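Local coordinates for folylpolyglutamate synthase protein FOLC (PDB 2VOS) that probably catalyses the ATP-dependent addition of L-glutamate to dihydropteroate and to tetrahydrofolates, making dihydrofolate and the polyglutamate tails of folates, at residues Thr97-Gln102 with Gly470-Ala475; Pro196-His201 with Ala353-Gly358. All blocks are in the same frame, centred on the assembly; numbering follows the deposited sequence.

Contact 1: residues Thr97-Gln102 with Gly470-Ala475; sequences TSPHLQ and GSVVTA. With CO (cobalt (II) ion), chain E.
Val-472, in the first turn of helix 472-481, pushes its forked side chain between Pro-99 and Leu-101, and the side chains meet through apolar groups. With CG1 anti to the backbone N (chi1 178°), the two methyls fan out over the loop. Pro-99 CG sits against both, 3.9 Å from Val-472 CG2. Val-472 CG1 reaches Leu-101 CD2 at 4.0 Å and lies 3.7 Å from His-100 O. The leucine side chain runs at about a right angle to the valine; Leu-101 CD2 also lies 3.6 Å from Val-472 O and touches Ala-475 CB at 4.0 Å.

No hydrogen bond crosses the contact. Ser-471 is the N-cap of the helix: its OG accepts from Val-473 N (3.1 Å), which helps fix the turn that presents Val-472. On the loop side, Glu-106 takes hydrogen bonds from the backbone N of Leu-101 and Gln-102.

Ser-98 O, just before the cis proline, ligates a cobalt ion at 2.2 Å, alongside two waters, the side chains of Thr-76 and Glu-174, and ADP O1B. This is the nucleotide-metal site of an ATP-dependent ligase of the Mur ligase type, its P-loop domain meeting the C-terminal domain through a helix N-terminus.

Contact 2: residues Pro196-His201 with Ala353-Gly358; sequences PISIDH and AHNPAG. With MG (magnesium ion), chain C; CO (cobalt (II) ion), chain F; ADP (adenosine-5'-diphosphate), chain B.
This is a polar, metal-bridged contact across the interdomain cleft, joining the loop after strand 191-194 of the Mur ligase middle domain to the start of helix 356-368 in the glutamate ligase domain. Asp-200 and His-354 share a magnesium ion, through Asp-200 OD2 at 2.2 Å and His-354 NE2 at 2.0 Å. The carboxylate comes to the imidazole at its edge, the two planes 47° apart, and Asp-200 OD1 sits 3.2 Å from His-354 CD2. In the second shell, Lys-385 forms a salt bridge to that OD1, and His-354 ND1 hydrogen-bonds to Ala-352 O, which leaves NE2 to bind the magnesium.

Beside the metal, Asn-355 uses both ends of its amide. Asn-355 ND2 donates to Ile-199 O (3.0 Å, 148° at the hydrogen), tilted from the carbonyl plane, and to Asn-73 OD1. Asn-355 OD1 caps the helix by accepting from Gly-358 N at 2.8 Å. One water ties Ser-198 OG and Ile-199 O to Ala-357 N; another donates to Asp-200 O and His-354 O.

A magnesium-bound water donates to ADP O2B (2.8 Å), linking metal and nucleotide. With one protein ligand from each domain, this magnesium site is probably complete only when the domains are brought together.

How the contacts relate
The two contacts lie about 14 Å apart, centre to centre, along the same cleft between the P-loop and C-terminal domains. Contact 2 is nested along the chain inside the loop that contact 1 closes, the order being 97-102, 196-201, 353-358, 470-475. Both first segments are loops following strands 93-96 and 191-194 of the eight-stranded sheet; both second segments begin helices following strands 347-350 and 464-469, neighbours in the six-stranded sheet. The two contacts touch directly, Gly-470 O lying 3.4 Å from His-354 CB, with Val-472 packed against the same histidine. The cobalt of contact 1 and the magnesium of contact 2 thus sit at one ADP site built from both domains.

Contact 1: residues Thr97-Gln102 with Gly470-Ala475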
loop_
_atom_site.group_PDB
_atom_site.type_symbol
_atom_site.label_atom_id
_atom_site.label_comp_id
_atom_site.label_asym_id
_atom_site.label_seq_id
_atom_site.Cartn_x
_atom_site.Cartn_y
_atom_site.Cartn_z
ATOM N N THR A 97 6.981 -4.348 -1.580
ATOM C CA THR A 97 5.934 -3.361 -1.416
ATOM C C THR A 97 6.551 -1.984 -1.143
ATOM O O THR A 97 7.745 -1.875 -0.906
ATOM C CB THR A 97 4.985 -3.669 -0.215
ATOM O OG1 THR A 97 5.784 -3.944 0.952
ATOM C CG2 THR A 97 4.047 -4.903 -0.508
ATOM N N SER A 98 5.710 -0.945 -1.239
ATOM C CA SER A 98 6.125 0.419 -1.007
ATOM C C SER A 98 4.881 1.276 -0.735
ATOM O O SER A 98 3.704 0.862 -0.988
ATOM C CB SER A 98 6.959 0.969 -2.163
ATOM O OG SER A 98 6.181 0.862 -3.326
ATOM N N PRO A 99 5.118 2.431 -0.078
ATOM C CA PRO A 99 6.406 2.768 0.536
ATOM C C PRO A 99 6.587 1.913 1.830
ATOM O O PRO A 99 5.684 1.181 2.185
ATOM C CB PRO A 99 6.266 4.267 0.909
ATOM C CG PRO A 99 4.853 4.664 0.584
ATOM C CD PRO A 99 4.065 3.434 0.144
ATOM N N HIS A 100 7.696 2.026 2.553
ATOM C CA HIS A 100 7.757 1.410 3.901
ATOM C C HIS A 100 7.152 2.364 4.963
ATOM O O HIS A 100 7.158 3.615 4.795
ATOM C CB HIS A 100 9.191 0.990 4.283
ATOM C CG HIS A 100 10.156 2.138 4.469
ATOM N ND1 HIS A 100 11.010 2.565 3.474
ATOM C CD2 HIS A 100 10.446 2.899 5.560
ATOM C CE1 HIS A 100 11.762 3.554 3.939
ATOM N NE2 HIS A 100 11.435 3.778 5.202
ATOM N N LEU A 101 6.594 1.781 6.022
ATOM C CA LEU A 101 6.068 2.514 7.144
ATOM C C LEU A 101 7.160 2.892 8.119
ATOM O O LEU A 101 7.288 4.068 8.487
ATOM C CB LEU A 101 5.104 1.629 7.933
ATOM C CG LEU A 101 3.664 1.465 7.517
ATOM C CD1 LEU A 101 3.053 0.420 8.409
ATOM C CD2 LEU A 101 2.856 2.790 7.659
ATOM N N GLN A 102 7.904 1.889 8.599
ATOM C CA GLN A 102 8.917 2.142 9.661
ATOM C C GLN A 102 10.363 1.920 9.262
ATOM O O GLN A 102 11.256 2.715 9.640
ATOM C CB GLN A 102 8.630 1.281 10.877
ATOM C CG GLN A 102 7.235 1.428 11.377
ATOM C CD GLN A 102 6.917 0.338 12.375
ATOM O OE1 GLN A 102 6.248 -0.682 12.043
ATOM N NE2 GLN A 102 7.351 0.551 13.633
ATOM N N GLY A 470 -3.209 10.487 7.465
ATOM C CA GLY A 470 -2.924 11.635 6.580
ATOM C C GLY A 470 -1.776 11.317 5.634
ATOM O O GLY A 470 -1.645 11.943 4.546
ATOM N N SER A 471 -0.961 10.330 6.020
ATOM C CA SER A 471 0.208 9.963 5.262
ATOM C C SER A 471 0.699 8.598 5.719
ATOM O O SER A 471 0.509 8.193 6.875
ATOM C CB SER A 471 1.282 11.042 5.476
ATOM O OG SER A 471 2.515 10.686 4.905
ATOM N N VAL A 472 1.381 7.895 4.828
ATOM C CA VAL A 472 2.152 6.716 5.230
ATOM C C VAL A 472 3.168 7.039 6.323
ATOM O O VAL A 472 3.340 6.291 7.296
ATOM C CB VAL A 472 2.919 6.117 3.999
ATOM C CG1 VAL A 472 3.743 4.920 4.441
ATOM C CG2 VAL A 472 1.890 5.690 2.952
ATOM N N VAL A 473 3.809 8.193 6.194
ATOM C CA VAL A 473 4.855 8.584 7.118
ATOM C C VAL A 473 4.279 8.875 8.529
ATOM O O VAL A 473 4.911 8.561 9.571
ATOM C CB VAL A 473 5.588 9.844 6.579
ATOM C CG1 VAL A 473 6.623 10.338 7.605
ATOM C CG2 VAL A 473 6.271 9.544 5.219
ATOM N N THR A 474 3.075 9.425 8.556
ATOM C CA THR A 474 2.398 9.768 9.808
ATOM C C THR A 474 2.062 8.451 10.529
ATOM O O THR A 474 2.335 8.269 11.724
ATOM C CB THR A 474 1.056 10.533 9.553
ATOM O OG1 THR A 474 1.263 11.703 8.720
ATOM C CG2 THR A 474 0.403 11.013 10.916
ATOM N N ALA A 475 1.411 7.542 9.807
ATOM C CA ALA A 475 1.119 6.219 10.316
ATOM C C ALA A 475 2.366 5.465 10.741
ATOM O O ALA A 475 2.400 4.891 11.844
ATOM C CB ALA A 475 0.301 5.430 9.274
HETATM CO CO CO E . 1.518 0.713 -1.244
HETATM O O HOH W 1 1.667 2.570 -2.338
HETATM O O HOH W 2 1.124 1.743 0.548
#

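Contact 2: residues Pro196-His201 with Ala353-Gly358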
loop_
_atom_site.group_PDB
_atom_site.type_symbol
_atom_site.label_atom_id
_atom_site.label_comp_id
_atom_site.label_asym_id
_atom_site.label_seq_id
_atom_site.Cartn_x
_atom_site.Cartn_y
_atom_site.Cartn_z
ATOM N N PRO A 196 -8.466 -0.374 -7.332
ATOM C CA PRO A 196 -9.241 0.830 -7.695
ATOM C C PRO A 196 -8.381 2.030 -7.961
ATOM O O PRO A 196 -7.489 2.340 -7.196
ATOM C CB PRO A 196 -10.130 1.072 -6.469
ATOM C CG PRO A 196 -10.383 -0.458 -5.965
ATOM C CD PRO A 196 -8.926 -0.968 -6.061
ATOM N N ILE A 197 -8.727 2.750 -9.021
ATOM C CA ILE A 197 -7.992 3.947 -9.425
ATOM C C ILE A 197 -8.781 5.238 -9.098
ATOM O O ILE A 197 -9.993 5.309 -9.332
ATOM C CB ILE A 197 -7.669 3.835 -10.931
ATOM C CG1 ILE A 197 -6.675 2.677 -11.153
ATOM C CG2 ILE A 197 -7.143 5.157 -11.468
ATOM C CD1 ILE A 197 -6.590 2.234 -12.623
ATOM N N SER A 198 -8.108 6.260 -8.572
ATOM C CA SER A 198 -8.727 7.570 -8.300
ATOM C C SER A 198 -7.579 8.549 -8.209
ATOM O O SER A 198 -6.505 8.251 -8.695
ATOM C CB SER A 198 -9.554 7.561 -7.015
ATOM O OG SER A 198 -8.715 7.227 -5.935
ATOM N N ILE A 199 -7.771 9.696 -7.584
ATOM C CA ILE A 199 -6.695 10.703 -7.516
ATOM C C ILE A 199 -5.888 10.463 -6.237
ATOM O O ILE A 199 -6.420 10.101 -5.185
ATOM C CB ILE A 199 -7.254 12.097 -7.453
ATOM C CG1 ILE A 199 -7.959 12.480 -8.786
ATOM C CG2 ILE A 199 -6.141 13.139 -7.123
ATOM C CD1 ILE A 199 -7.098 12.269 -10.051
ATOM N N ASP A 200 -4.591 10.664 -6.329
ATOM C CA ASP A 200 -3.772 10.630 -5.128
ATOM C C ASP A 200 -2.749 11.709 -5.233
ATOM O O ASP A 200 -2.825 12.682 -4.530
ATOM C CB ASP A 200 -3.126 9.263 -5.004
ATOM C CG ASP A 200 -2.027 9.228 -3.952
ATOM O OD1 ASP A 200 -1.878 10.110 -3.135
ATOM O OD2 ASP A 200 -1.256 8.315 -3.971
ATOM N N HIS A 201 -1.776 11.528 -6.112
ATOM C CA HIS A 201 -0.783 12.563 -6.409
ATOM C C HIS A 201 -1.388 13.697 -7.229
ATOM O O HIS A 201 -1.962 13.465 -8.267
ATOM C CB HIS A 201 0.403 11.947 -7.179
ATOM C CG HIS A 201 1.467 12.944 -7.455
ATOM N ND1 HIS A 201 2.356 13.362 -6.484
ATOM C CD2 HIS A 201 1.727 13.695 -8.557
ATOM C CE1 HIS A 201 3.125 14.316 -6.980
ATOM N NE2 HIS A 201 2.754 14.547 -8.230
ATOM N N ALA A 353 -4.104 6.493 5.237
ATOM C CA ALA A 353 -4.907 7.247 4.267
ATOM C C ALA A 353 -4.235 8.566 3.889
ATOM O O ALA A 353 -3.863 9.357 4.749
ATOM C CB ALA A 353 -6.299 7.518 4.808
ATOM N N HIS A 354 -4.101 8.802 2.591
ATOM C CA HIS A 354 -3.413 9.994 2.108
ATOM C C HIS A 354 -4.027 10.453 0.758
ATOM O O HIS A 354 -3.367 11.166 -0.054
ATOM C CB HIS A 354 -1.918 9.747 1.944
ATOM C CG HIS A 354 -1.608 8.656 0.993
ATOM N ND1 HIS A 354 -1.330 7.374 1.411
ATOM C CD2 HIS A 354 -1.570 8.632 -0.356
ATOM C CE1 HIS A 354 -1.093 6.618 0.360
ATOM N NE2 HIS A 354 -1.232 7.354 -0.722
ATOM N N ASN A 355 -5.290 10.072 0.539
ATOM C CA ASN A 355 -6.021 10.609 -0.601
ATOM C C ASN A 355 -7.528 10.555 -0.271
ATOM O O ASN A 355 -7.925 9.958 0.726
ATOM C CB ASN A 355 -5.689 9.864 -1.918
ATOM C CG ASN A 355 -6.300 8.405 -1.962
ATOM O OD1 ASN A 355 -6.609 7.850 -0.932
ATOM N ND2 ASN A 355 -6.516 7.855 -3.143
ATOM N N PRO A 356 -8.369 11.189 -1.103
ATOM C CA PRO A 356 -9.794 11.274 -0.739
ATOM C C PRO A 356 -10.444 9.900 -0.661
ATOM O O PRO A 356 -11.142 9.647 0.307
ATOM C CB PRO A 356 -10.409 12.094 -1.870
ATOM C CG PRO A 356 -9.275 13.052 -2.228
ATOM C CD PRO A 356 -8.019 12.138 -2.171
ATOM N N ALA A 357 -10.235 9.033 -1.659
ATOM C CA ALA A 357 -10.778 7.672 -1.582
ATOM C C ALA A 357 -10.376 6.920 -0.282
ATOM O O ALA A 357 -11.243 6.300 0.341
ATOM C CB ALA A 357 -10.412 6.846 -2.798
ATOM N N GLY A 358 -9.091 6.951 0.113
ATOM C CA GLY A 358 -8.675 6.294 1.333
ATOM C C GLY A 358 -9.258 6.963 2.589
ATOM O O GLY A 358 -9.632 6.266 3.548
HETATM MG MG MG C . -0.996 6.562 -2.598
HETATM CO CO CO F . 3.886 15.673 -9.961
HETATM P PB ADP B . -1.576 1.515 -1.676
HETATM O O1B ADP B . -0.467 0.505 -1.534
HETATM O O2B ADP B . -1.155 2.908 -1.297
HETATM O O3B ADP B . -2.372 1.456 -2.944
HETATM P PA ADP B . -2.676 0.455 0.865
HETATM O O1A ADP B . -1.345 0.816 1.508
HETATM O O2A ADP B . -3.377 -0.885 1.016
HETATM O O3A ADP B . -2.757 1.072 -0.649
HETATM O "O5'" ADP B . -3.700 1.481 1.598
HETATM C "C5'" ADP B . -3.437 2.870 1.845
HETATM C "C4'" ADP B . -4.724 3.427 2.493
HETATM O "O4'" ADP B . -5.802 3.371 1.518
HETATM C "C3'" ADP B . -5.281 2.571 3.627
HETATM O "O3'" ADP B . -4.912 3.092 4.888
HETATM C "C2'" ADP B . -6.781 2.657 3.596
HETATM O "O2'" ADP B . -7.141 3.957 4.177
HETATM C "C1'" ADP B . -7.031 2.907 2.132
HETATM N N9 ADP B . -7.408 1.726 1.303
HETATM C C8 ADP B . -6.795 0.508 1.126
HETATM N N7 ADP B . -7.490 -0.230 0.210
HETATM C C5 ADP B . -8.481 0.574 -0.276
HETATM C C6 ADP B . -9.548 0.464 -1.277
HETATM N N6 ADP B . -9.717 -0.674 -1.984
HETATM N N1 ADP B . -10.363 1.518 -1.402
HETATM C C2 ADP B . -10.297 2.671 -0.688
HETATM N N3 ADP B . -9.323 2.874 0.237
HETATM C C4 ADP B . -8.437 1.848 0.461
HETATM O O HOH W 3 -9.139 9.496 -4.249
HETATM O O HOH W 4 -4.271 12.784 -2.425
HETATM O O HOH W 5 0.707 7.412 -2.818
HETATM O O HOH W 6 -2.728 5.101 -1.946
HETATM O O HOH W 7 3.613 14.132 -11.370
HETATM O O HOH W 8 3.779 16.837 -8.643
#